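Local coordinates for ribosomal-protein-S5-alanine N-acetyltransferase (Vibrio fischeri, PDB 3IGR) that probably catalyses the transfer of an acetyl group from acetyl-CoA to the N-terminal alanine of ribosomal protein uS5, at residues 21-24 against 25-29; 41-44 against 45-49; 101-105 against 106-110; 116-119 against 120-124; 144-147 against 148-151. One frame throughout, in Å; residues are numbered along the deposited sequence.

Contact 1 (21-24 against 25-29)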
# COMPACT_ATOMS: atom_id res chain seq x y z
N VAL A 21 -5.51 -5.54 -32.61
CA VAL A 21 -4.40 -6.47 -32.79
C VAL A 21 -3.65 -6.70 -31.48
O VAL A 21 -3.37 -7.83 -31.10
CB VAL A 21 -3.41 -5.98 -33.89
CG1 VAL A 21 -2.16 -6.85 -33.94
CG2 VAL A 21 -4.10 -5.97 -35.24
N THR A 22 -3.35 -5.62 -30.78
CA THR A 22 -2.57 -5.70 -29.56
C THR A 22 -3.29 -6.40 -28.40
O THR A 22 -2.66 -7.15 -27.66
CB THR A 22 -2.01 -4.32 -29.14
OG1 THR A 22 -1.23 -4.47 -27.95
CG2 THR A 22 -3.12 -3.33 -28.88
N ILE A 23 -4.59 -6.16 -28.24
CA ILE A 23 -5.33 -6.93 -27.23
C ILE A 23 -5.40 -8.43 -27.59
O ILE A 23 -5.28 -9.28 -26.71
CB ILE A 23 -6.75 -6.33 -26.90
CG1 ILE A 23 -7.31 -6.95 -25.61
CG2 ILE A 23 -7.73 -6.52 -28.06
CD1 ILE A 23 -6.54 -6.61 -24.37
N ALA A 24 -5.58 -8.73 -28.87
CA ALA A 24 -5.58 -10.11 -29.35
C ALA A 24 -4.25 -10.79 -29.02
O ALA A 24 -4.24 -11.88 -28.44
CB ALA A 24 -5.83 -10.16 -30.87
N ASN A 25 -3.14 -10.13 -29.38
CA ASN A 25 -1.79 -10.63 -29.10
C ASN A 25 -1.60 -10.92 -27.62
O ASN A 25 -1.00 -11.92 -27.26
CB ASN A 25 -0.72 -9.66 -29.59
CG ASN A 25 -0.64 -9.58 -31.09
OD1 ASN A 25 -1.20 -10.41 -31.80
ND2 ASN A 25 0.05 -8.56 -31.59
N TYR A 26 -2.13 -10.03 -26.78
CA TYR A 26 -2.00 -10.18 -25.34
C TYR A 26 -2.65 -11.47 -24.83
O TYR A 26 -2.07 -12.17 -24.01
CB TYR A 26 -2.57 -8.96 -24.60
CG TYR A 26 -2.78 -9.19 -23.12
CD1 TYR A 26 -1.72 -9.10 -22.23
CD2 TYR A 26 -4.05 -9.50 -22.62
CE1 TYR A 26 -1.90 -9.34 -20.89
CE2 TYR A 26 -4.24 -9.72 -21.27
CZ TYR A 26 -3.17 -9.64 -20.41
OH TYR A 26 -3.36 -9.86 -19.06
N PHE A 27 -3.86 -11.78 -25.29
CA PHE A 27 -4.54 -12.96 -24.79
C PHE A 27 -3.95 -14.20 -25.43
O PHE A 27 -3.86 -15.26 -24.80
CB PHE A 27 -6.07 -12.87 -24.97
CG PHE A 27 -6.73 -11.96 -23.96
CD1 PHE A 27 -6.72 -12.29 -22.60
CD2 PHE A 27 -7.31 -10.76 -24.35
CE1 PHE A 27 -7.31 -11.46 -21.65
CE2 PHE A 27 -7.90 -9.91 -23.40
CZ PHE A 27 -7.90 -10.27 -22.05
N MSE A 28 -3.50 -14.06 -26.66
CA MSE A 28 -2.90 -15.17 -27.36
C MSE A 28 -1.54 -15.49 -26.73
O MSE A 28 -1.18 -16.65 -26.61
CB MSE A 28 -2.82 -14.83 -28.84
CG MSE A 28 -1.79 -15.54 -29.61
SE MSE A 28 -2.10 -15.19 -31.48
CE MSE A 28 -2.51 -13.28 -31.47
N ARG A 29 -0.84 -14.45 -26.28
CA ARG A 29 0.45 -14.57 -25.58
C ARG A 29 0.30 -15.27 -24.23
O ARG A 29 1.11 -16.12 -23.86
CB ARG A 29 1.08 -13.18 -25.40
CG ARG A 29 2.51 -13.14 -24.89
CD ARG A 29 3.24 -11.82 -25.25
NE ARG A 29 2.88 -10.73 -24.35
CZ ARG A 29 2.08 -9.70 -24.66
NH1 ARG A 29 1.54 -9.58 -25.88
NH2 ARG A 29 1.82 -8.78 -23.75

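Contact 2 (41-44 against 45-49)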
# COMPACT_ATOMS: atom_id res chain seq x y z
N ARG A 41 -12.14 -20.07 -23.42
CA ARG A 41 -12.45 -19.05 -24.42
C ARG A 41 -12.58 -19.63 -25.81
O ARG A 41 -11.92 -20.62 -26.14
CB ARG A 41 -11.42 -17.92 -24.44
CG ARG A 41 -11.69 -16.83 -23.42
CD ARG A 41 -10.99 -17.16 -22.13
NE ARG A 41 -10.73 -16.00 -21.28
CZ ARG A 41 -11.62 -15.44 -20.45
NH1 ARG A 41 -12.86 -15.89 -20.36
NH2 ARG A 41 -11.24 -14.40 -19.72
N SER A 42 -13.46 -19.03 -26.60
CA SER A 42 -13.59 -19.38 -28.02
C SER A 42 -12.33 -19.00 -28.80
O SER A 42 -11.47 -18.25 -28.29
CB SER A 42 -14.79 -18.64 -28.60
OG SER A 42 -14.50 -17.25 -28.65
N HIS A 43 -12.22 -19.49 -30.03
CA HIS A 43 -11.09 -19.15 -30.91
C HIS A 43 -11.04 -17.66 -31.22
O HIS A 43 -9.96 -17.06 -31.20
CB HIS A 43 -11.11 -19.98 -32.21
CG HIS A 43 -9.96 -19.70 -33.13
ND1 HIS A 43 -10.12 -19.26 -34.43
CD2 HIS A 43 -8.62 -19.77 -32.92
CE1 HIS A 43 -8.94 -19.09 -34.99
NE2 HIS A 43 -8.01 -19.39 -34.10
N ALA A 44 -12.20 -17.06 -31.50
CA ALA A 44 -12.33 -15.64 -31.87
C ALA A 44 -11.74 -14.69 -30.84
O ALA A 44 -11.31 -13.58 -31.17
CB ALA A 44 -13.79 -15.28 -32.16
N PHE A 45 -11.71 -15.14 -29.59
CA PHE A 45 -11.11 -14.41 -28.49
C PHE A 45 -9.63 -14.08 -28.68
O PHE A 45 -9.12 -13.13 -28.08
CB PHE A 45 -11.29 -15.22 -27.21
CG PHE A 45 -11.04 -14.45 -25.96
CD1 PHE A 45 -12.01 -13.60 -25.46
CD2 PHE A 45 -9.83 -14.58 -25.28
CE1 PHE A 45 -11.77 -12.87 -24.30
CE2 PHE A 45 -9.60 -13.87 -24.12
CZ PHE A 45 -10.56 -13.01 -23.63
N PHE A 46 -8.95 -14.87 -29.50
CA PHE A 46 -7.51 -14.75 -29.66
C PHE A 46 -7.09 -14.17 -31.02
O PHE A 46 -5.90 -14.12 -31.33
CB PHE A 46 -6.82 -16.09 -29.41
CG PHE A 46 -7.15 -16.72 -28.07
CD1 PHE A 46 -6.55 -16.28 -26.90
CD2 PHE A 46 -8.04 -17.79 -27.99
CE1 PHE A 46 -6.84 -16.89 -25.67
CE2 PHE A 46 -8.34 -18.39 -26.77
CZ PHE A 46 -7.74 -17.94 -25.61
N THR A 47 -8.07 -13.72 -31.81
CA THR A 47 -7.85 -13.11 -33.12
C THR A 47 -8.20 -11.62 -33.12
O THR A 47 -9.15 -11.22 -32.45
CB THR A 47 -8.76 -13.73 -34.19
OG1 THR A 47 -10.12 -13.39 -33.89
CG2 THR A 47 -8.60 -15.24 -34.26
N PRO A 48 -7.48 -10.81 -33.94
CA PRO A 48 -7.84 -9.40 -34.13
C PRO A 48 -9.26 -9.17 -34.68
O PRO A 48 -9.93 -8.24 -34.26
CB PRO A 48 -6.77 -8.89 -35.11
CG PRO A 48 -5.61 -9.80 -34.90
CD PRO A 48 -6.22 -11.14 -34.63
N GLU A 49 -9.71 -10.02 -35.61
CA GLU A 49 -11.08 -9.89 -36.14
C GLU A 49 -12.16 -10.08 -35.08
O GLU A 49 -13.17 -9.39 -35.10
CB GLU A 49 -11.34 -10.81 -37.35
CG GLU A 49 -10.45 -12.04 -37.45
CD GLU A 49 -9.08 -11.75 -38.06
OE1 GLU A 49 -9.01 -11.34 -39.24
OE2 GLU A 49 -8.07 -11.94 -37.35

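Contact 3 (101-105 against 106-110)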
# COMPACT_ATOMS: atom_id res chain seq x y z
N TYR A 101 -9.59 -8.76 -13.67
CA TYR A 101 -8.29 -8.23 -14.16
C TYR A 101 -7.34 -9.36 -14.51
O TYR A 101 -7.50 -10.49 -14.04
CB TYR A 101 -7.62 -7.30 -13.12
CG TYR A 101 -7.68 -7.85 -11.72
CD1 TYR A 101 -8.68 -7.43 -10.85
CD2 TYR A 101 -6.77 -8.81 -11.27
CE1 TYR A 101 -8.79 -7.93 -9.58
CE2 TYR A 101 -6.85 -9.32 -10.00
CZ TYR A 101 -7.87 -8.88 -9.16
OH TYR A 101 -8.00 -9.36 -7.89
N SER A 102 -6.34 -9.03 -15.31
CA SER A 102 -5.29 -9.98 -15.64
C SER A 102 -4.01 -9.21 -15.92
O SER A 102 -4.04 -8.00 -16.20
CB SER A 102 -5.69 -10.83 -16.87
OG SER A 102 -5.77 -10.03 -18.04
N LEU A 103 -2.90 -9.93 -15.81
CA LEU A 103 -1.57 -9.39 -16.06
C LEU A 103 -0.75 -10.40 -16.82
O LEU A 103 -0.84 -11.62 -16.56
CB LEU A 103 -0.88 -9.03 -14.75
CG LEU A 103 0.42 -8.21 -14.80
CD1 LEU A 103 0.16 -6.83 -15.34
CD2 LEU A 103 1.02 -8.12 -13.42
N ASP A 104 0.04 -9.90 -17.76
CA ASP A 104 1.01 -10.70 -18.49
C ASP A 104 1.93 -11.43 -17.52
O ASP A 104 2.35 -10.85 -16.53
CB ASP A 104 1.82 -9.79 -19.41
CG ASP A 104 2.71 -10.56 -20.36
OD1 ASP A 104 2.27 -10.81 -21.50
OD2 ASP A 104 3.82 -10.95 -19.95
N SER A 105 2.24 -12.71 -17.79
CA SER A 105 3.01 -13.52 -16.83
C SER A 105 4.47 -13.07 -16.66
O SER A 105 5.09 -13.34 -15.63
CB SER A 105 2.95 -15.02 -17.16
OG SER A 105 3.65 -15.30 -18.35
N GLU A 106 5.02 -12.38 -17.65
CA GLU A 106 6.39 -11.86 -17.53
C GLU A 106 6.46 -10.56 -16.70
O GLU A 106 7.54 -10.10 -16.36
CB GLU A 106 7.01 -11.67 -18.91
CG GLU A 106 7.12 -12.97 -19.72
CD GLU A 106 8.12 -13.96 -19.12
OE1 GLU A 106 9.16 -13.53 -18.57
OE2 GLU A 106 7.88 -15.19 -19.22
N TYR A 107 5.30 -10.01 -16.36
CA TYR A 107 5.20 -8.74 -15.64
C TYR A 107 4.77 -8.88 -14.18
O TYR A 107 4.44 -7.89 -13.51
CB TYR A 107 4.26 -7.80 -16.39
CG TYR A 107 4.90 -7.20 -17.62
CD1 TYR A 107 5.48 -5.93 -17.56
CD2 TYR A 107 4.95 -7.90 -18.83
CE1 TYR A 107 6.08 -5.36 -18.68
CE2 TYR A 107 5.56 -7.35 -19.96
CZ TYR A 107 6.12 -6.07 -19.87
OH TYR A 107 6.72 -5.49 -20.96
N GLN A 108 4.81 -10.11 -13.68
CA GLN A 108 4.41 -10.43 -12.32
C GLN A 108 5.39 -9.89 -11.29
O GLN A 108 6.58 -9.74 -11.57
CB GLN A 108 4.34 -11.94 -12.17
CG GLN A 108 3.11 -12.43 -11.46
CD GLN A 108 2.03 -12.83 -12.44
OE1 GLN A 108 1.35 -11.98 -13.01
NE2 GLN A 108 1.87 -14.13 -12.64
N GLY A 109 4.89 -9.60 -10.09
CA GLY A 109 5.73 -9.31 -8.94
C GLY A 109 6.20 -7.86 -8.82
O GLY A 109 7.07 -7.56 -7.99
N LYS A 110 5.64 -6.98 -9.64
CA LYS A 110 6.05 -5.58 -9.69
C LYS A 110 4.97 -4.64 -9.18
O LYS A 110 5.11 -3.43 -9.29
CB LYS A 110 6.41 -5.17 -11.13
CG LYS A 110 7.85 -5.45 -11.54
CD LYS A 110 7.94 -6.70 -12.34
CE LYS A 110 9.22 -6.71 -13.17
NZ LYS A 110 9.39 -7.99 -13.88

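Contact 4 (116-119 against 120-124)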
# COMPACT_ATOMS: atom_id res chain seq x y z
N ALA A 116 -2.83 -0.62 -11.10
CA ALA A 116 -3.82 -0.51 -12.17
C ALA A 116 -5.26 -0.57 -11.65
O ALA A 116 -6.12 0.23 -12.04
CB ALA A 116 -3.58 -1.59 -13.26
N VAL A 117 -5.51 -1.52 -10.75
CA VAL A 117 -6.84 -1.72 -10.17
C VAL A 117 -7.17 -0.59 -9.20
O VAL A 117 -8.30 -0.10 -9.19
CB VAL A 117 -6.98 -3.07 -9.45
CG1 VAL A 117 -8.33 -3.19 -8.75
CG2 VAL A 117 -6.80 -4.25 -10.42
N ASN A 118 -6.20 -0.18 -8.38
CA ASN A 118 -6.41 0.92 -7.42
C ASN A 118 -6.83 2.22 -8.08
O ASN A 118 -7.73 2.92 -7.59
CB ASN A 118 -5.15 1.19 -6.60
CG ASN A 118 -5.44 2.03 -5.38
OD1 ASN A 118 -6.59 2.27 -5.03
ND2 ASN A 118 -4.38 2.46 -4.70
N VAL A 119 -6.15 2.55 -9.18
CA VAL A 119 -6.35 3.85 -9.79
C VAL A 119 -7.69 3.87 -10.53
O VAL A 119 -8.40 4.87 -10.51
CB VAL A 119 -5.15 4.26 -10.65
CG1 VAL A 119 -5.12 3.52 -12.01
CG2 VAL A 119 -5.10 5.76 -10.80
N THR A 120 -8.06 2.74 -11.12
CA THR A 120 -9.35 2.62 -11.78
C THR A 120 -10.54 2.46 -10.82
O THR A 120 -11.61 3.01 -11.08
CB THR A 120 -9.34 1.53 -12.85
OG1 THR A 120 -8.99 0.27 -12.24
CG2 THR A 120 -8.35 1.88 -13.93
N ILE A 121 -10.38 1.74 -9.71
CA ILE A 121 -11.44 1.68 -8.68
C ILE A 121 -11.71 3.10 -8.19
O ILE A 121 -12.87 3.52 -8.02
CB ILE A 121 -11.07 0.80 -7.45
CG1 ILE A 121 -11.47 -0.64 -7.65
CG2 ILE A 121 -11.90 1.15 -6.24
CD1 ILE A 121 -10.77 -1.36 -8.69
N ASP A 122 -10.64 3.84 -7.94
CA ASP A 122 -10.76 5.20 -7.46
C ASP A 122 -11.58 6.06 -8.43
O ASP A 122 -12.41 6.89 -8.01
CB ASP A 122 -9.36 5.79 -7.35
CG ASP A 122 -9.12 6.39 -6.03
OD1 ASP A 122 -8.53 5.68 -5.18
OD2 ASP A 122 -9.53 7.56 -5.83
N TRP A 123 -11.32 5.86 -9.72
CA TRP A 123 -12.08 6.56 -10.74
C TRP A 123 -13.55 6.08 -10.81
O TRP A 123 -14.45 6.89 -11.00
CB TRP A 123 -11.37 6.43 -12.09
CG TRP A 123 -12.01 7.21 -13.18
CD1 TRP A 123 -11.83 8.55 -13.47
CD2 TRP A 123 -12.91 6.71 -14.17
NE1 TRP A 123 -12.59 8.90 -14.56
CE2 TRP A 123 -13.26 7.79 -15.01
CE3 TRP A 123 -13.46 5.44 -14.43
CZ2 TRP A 123 -14.14 7.65 -16.09
CZ3 TRP A 123 -14.33 5.30 -15.52
CH2 TRP A 123 -14.66 6.40 -16.32
N MSE A 124 -13.79 4.78 -10.65
CA MSE A 124 -15.15 4.26 -10.67
C MSE A 124 -16.00 4.85 -9.52
O MSE A 124 -17.21 5.09 -9.66
CB MSE A 124 -15.15 2.73 -10.62
CG MSE A 124 -14.50 2.07 -11.84
SE MSE A 124 -15.56 2.44 -13.45
CE MSE A 124 -17.19 1.52 -12.98

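Contact 5 (144-147 against 148-151)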
# COMPACT_ATOMS: atom_id res chain seq x y z
N SER A 144 -3.94 -12.93 -6.69
CA SER A 144 -5.17 -12.18 -6.73
C SER A 144 -5.67 -11.80 -5.33
O SER A 144 -6.14 -10.68 -5.13
CB SER A 144 -6.24 -12.96 -7.47
OG SER A 144 -7.37 -12.16 -7.64
N ALA A 145 -5.59 -12.73 -4.38
CA ALA A 145 -6.02 -12.44 -3.00
C ALA A 145 -5.25 -11.25 -2.44
O ALA A 145 -5.83 -10.36 -1.82
CB ALA A 145 -5.82 -13.66 -2.10
N LYS A 146 -3.94 -11.23 -2.68
CA LYS A 146 -3.07 -10.17 -2.13
C LYS A 146 -3.35 -8.80 -2.74
O LYS A 146 -3.32 -7.80 -2.03
CB LYS A 146 -1.60 -10.55 -2.22
CG LYS A 146 -1.06 -11.22 -0.94
CD LYS A 146 -2.07 -12.23 -0.33
CE LYS A 146 -3.08 -11.56 0.63
NZ LYS A 146 -4.25 -12.43 0.96
N VAL A 147 -3.64 -8.77 -4.03
CA VAL A 147 -4.06 -7.55 -4.68
C VAL A 147 -5.29 -6.99 -3.96
O VAL A 147 -5.26 -5.85 -3.49
CB VAL A 147 -4.37 -7.78 -6.18
CG1 VAL A 147 -5.20 -6.62 -6.74
CG2 VAL A 147 -3.08 -7.96 -6.97
N LEU A 148 -6.34 -7.80 -3.88
CA LEU A 148 -7.61 -7.37 -3.27
C LEU A 148 -7.43 -6.93 -1.82
O LEU A 148 -7.97 -5.90 -1.41
CB LEU A 148 -8.67 -8.47 -3.39
CG LEU A 148 -9.11 -8.79 -4.83
CD1 LEU A 148 -10.03 -9.99 -4.88
CD2 LEU A 148 -9.78 -7.60 -5.49
N ALA A 149 -6.66 -7.69 -1.05
CA ALA A 149 -6.39 -7.33 0.34
C ALA A 149 -5.69 -5.97 0.41
O ALA A 149 -6.02 -5.12 1.25
CB ALA A 149 -5.53 -8.40 1.03
N ALA A 150 -4.72 -5.75 -0.49
CA ALA A 150 -3.93 -4.53 -0.46
C ALA A 150 -4.78 -3.29 -0.78
O ALA A 150 -4.45 -2.16 -0.37
CB ALA A 150 -2.74 -4.62 -1.41
N LEU A 151 -5.88 -3.52 -1.50
CA LEU A 151 -6.76 -2.45 -1.95
C LEU A 151 -7.96 -2.25 -1.05
O LEU A 151 -8.85 -1.45 -1.35
CB LEU A 151 -7.20 -2.74 -3.39
CG LEU A 151 -6.02 -2.66 -4.37
CD1 LEU A 151 -6.51 -2.91 -5.77
CD2 LEU A 151 -5.37 -1.30 -4.27

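Contact 1 (21-24 against 25-29)
I23 and F27 lie one turn apart on helix 20-29, their side chains running alongside each other in the same direction. F27 can be followed outward from its backbone. Its CB stands 4.0 Å from O of A24, and CG leaves it anti to the carbonyl carbon (chi1 -76°), which turns the ring back toward I23. CD2 then passes 3.4 Å from O of I23, the carbonyl that accepts the backbone bond from F27 N. Farther out, CE2 lies 3.7 Å from CD1 of I23, and CG1 of the same isoleucine is close as well. Y26 closes over the ring: its CD2 sits 3.7 Å above the F27 plane, over the centre. The tip of I23 serves both aromatics, since CD1 also approaches CD2 of Y26 at 4.2 Å. A branched chain suits this place because CG1 and CD1 can both lie against the F27 ring, close to CE2.

On the outer side, V21 and N25 run side by side, with CG1 of V21 3.7 Å from ND2 of N25. The nearly straight bond from N25 N to V21 O (2.9 Å) ties the same two residues through the backbone.

The apolar face of the helix rests on the sheet, I23 reaching I80 and T83 of strand 79-90 and V71 of strand 68-74. Y26 is buried, and its hydroxyl is hydrogen-bonded to S102 of strand 96-103. V21 and A24 meet P48, at the start of helix 48-63.

Contact 2 (41-44 against 45-49)
O of A44 is held twice by T47: OG1 donates to it at 3.0 Å and the backbone N at 3.3 Å. Both come from the same face of the carbonyl plane, the hydroxyl only modestly tilted from the plane and the N-H well above it, 69° out. OG1 can turn this way because it sits between the backbone N and the carbonyl carbon (chi1 66°). T47 is the N-cap of helix 48-63, and OG1 of T47 also accepts from N of G50. Threonine fits the junction well, its hydroxyl giving a proton to the preceding turn and taking one from the helix. Its methyl is used too: CG2 stands over one face of the H43 ring, offset toward the rim, 3.9 Å from CE1.

The turn before it is of 3-10 type, with F46 N bonded to O of H43 at 3.0 Å. Here R41 folds back across F45. Its CG lies over the ring centre in a CH-pi contact, 3.5 Å from both CG and CD2 of F45, while NE comes within 3.7 Å of CE2. The guanidinium is 41° from parallel with the phenyl plane.

Arginine thus lays its stem, and part of the guanidinium, over F45, while NH2 makes the salt bridge to E38. F45 is buried and R41 partly exposed, and the nearby E38 carboxylate probably balances the charge.

Contact 3 (101-105 against 106-110)
D104 and E106 form an Asx turn, with OD2 of D104 accepting from N of E106 at 3.0 Å. It lies within a type I beta turn that is closed by N of Y107 bonding to O of D104 at 3.1 Å. Together they turn the chain out of strand 96-103 into the loop before helix 112-126. In the GNAT fold this loop generally carries the motif that binds the pyrophosphate of acetyl-CoA, and the glycine at G109 is consistent with that role.

The well-packed part centres on D104. With its CG anti to the backbone N (chi1 -171°), the carboxylate swings toward the turn, where OD2 is met on its anti side, 30° out of the carboxylate plane. The other oxygen, OD1, is held by N30 and by the guanidinium of R29, so a short acid, able to reach its own turn and a neighbouring helix at once, suits the position. Next to it, L103 crosses Y107 at about a right angle, its CG 4.2 Å from CB of the tyrosine, and the Y107 hydroxyl is hydrogen-bonded to D74.

The solvent side is looser. E106 is exposed, its OE2 5.9 Å from OD2 of D104, at which any repulsion between the two carboxylates is probably modest. Q108 only slides past L103, OE1 of Q108 3.9 Å from CD2 of L103. Back in the packed part, OD2 of D104 lies at the edge of the Y107 ring, in its plane and 3.4 Å from CD2 of Y107.

Contact 4 (116-119 against 120-124)
The N118 side chain, on helix 112-126, lies about 3 Å from a bound sodium ion, and D122 follows one turn later. Successive turns of the helix bring these two side chains alongside each other, pointing the same way, with OD1 of N118 3.9 Å from OD1 of D122. Their amide and carboxylate planes are 61° apart. The pair is linked through the backbone, where N of D122 bonds to O of N118 at 3.1 Å, and the charge of D122 is answered by a salt bridge to K126.

On the buried side, T120 places OG1 between its backbone N and carbonyl carbon (chi1 58°), which brings the hydroxyl back over the preceding turn, 2.9 Å from O of A116. The helix is the crossover of the beta-alpha-beta unit formed with strands 96-103 and 132-137, and this face lies against the sheet, T120 touching V12, F70 and V84. A beta-branched residue with one polar arm serves here, the methyl beside the hydroxyl, which has Y86 as a hydrogen-bonding partner and the A116 carbonyl nearby. V119 brings CG1 to 4.1 Å from CG2 of T120.

V117 and I121 also lie side by side, though their end carbons are modelled too close together for the detail to be trusted. One turn on, N of W123 bonds to O of V119 at 3.2 Å, and the indole goes on to meet F68 edge-to-face.

Contact 5 (144-147 against 148-151)
Two torsions bring V147 and L151 together. The valine holds CG1 opposite its backbone N (chi1 163°), and the leucine sets CG opposite its carbonyl carbon (chi1 -67°), beside the N. The side chains consequently lie side by side, pointing the same way, at the C-terminal end of helix 142-150, with CG1 of V147 4.1 Å from CD1 of L151. CG of L151 also lies 3.4 Å from O of V147.

One turn earlier, L148 folds in the same manner over S144, its CG 3.5 Å from O of the serine. That carbonyl accepts from N of L148 at 3.1 Å in an almost perfectly straight bond. The S144 hydroxyl is hydrogen-bonded to Y101, an arrangement that lets a small polar residue be buried with its oxygen satisfied. The outer flank differs: K146 bends at its second and third torsions, bringing CE to 4.0 Å from CB of A149. A149, with its single methyl, leaves room for the bent lysine chain.

The regular hydrogen bonding fades at L151, whose N reaches O of V147 only weakly and also bonds to O of L148 at 3.2 Å. It is the first residue to leave helical geometry, and its side chain packs on V117 and N118.

L148 meets A135 and Y137 of strand 132-137. A helix laid on the sheet after strand 132-137, which pairs in parallel with strand 96-103, and next to the crossover helix, is typical of the GNAT acetyltransferase fold.

Overall arrangement
Contacts 1 and 2 are neighbours, their centres 9 Å apart, and CG of F27 meets CE2 of F45 at 3.5 Å. Contact 3 is the bridge to the rest of the domain: OH of Y26 lies 2.6 Å from OG of S102, and OH of Y101 lies 2.9 Å from OG of S144 in contact 5. Contacts 4 and 5 pack directly, CB of N118 standing 3.4 Å from CD2 of L151, with a bound sodium ion about 3 Å from the N118 side chain and about 5 Å from that of L151. Contacts 2 and 4 lie on opposite sides of the chain's centre, 27 Å apart between centres. Contacts 3 and 4 follow the strand, loop and helix that in GNAT enzymes generally bind acetyl-CoA.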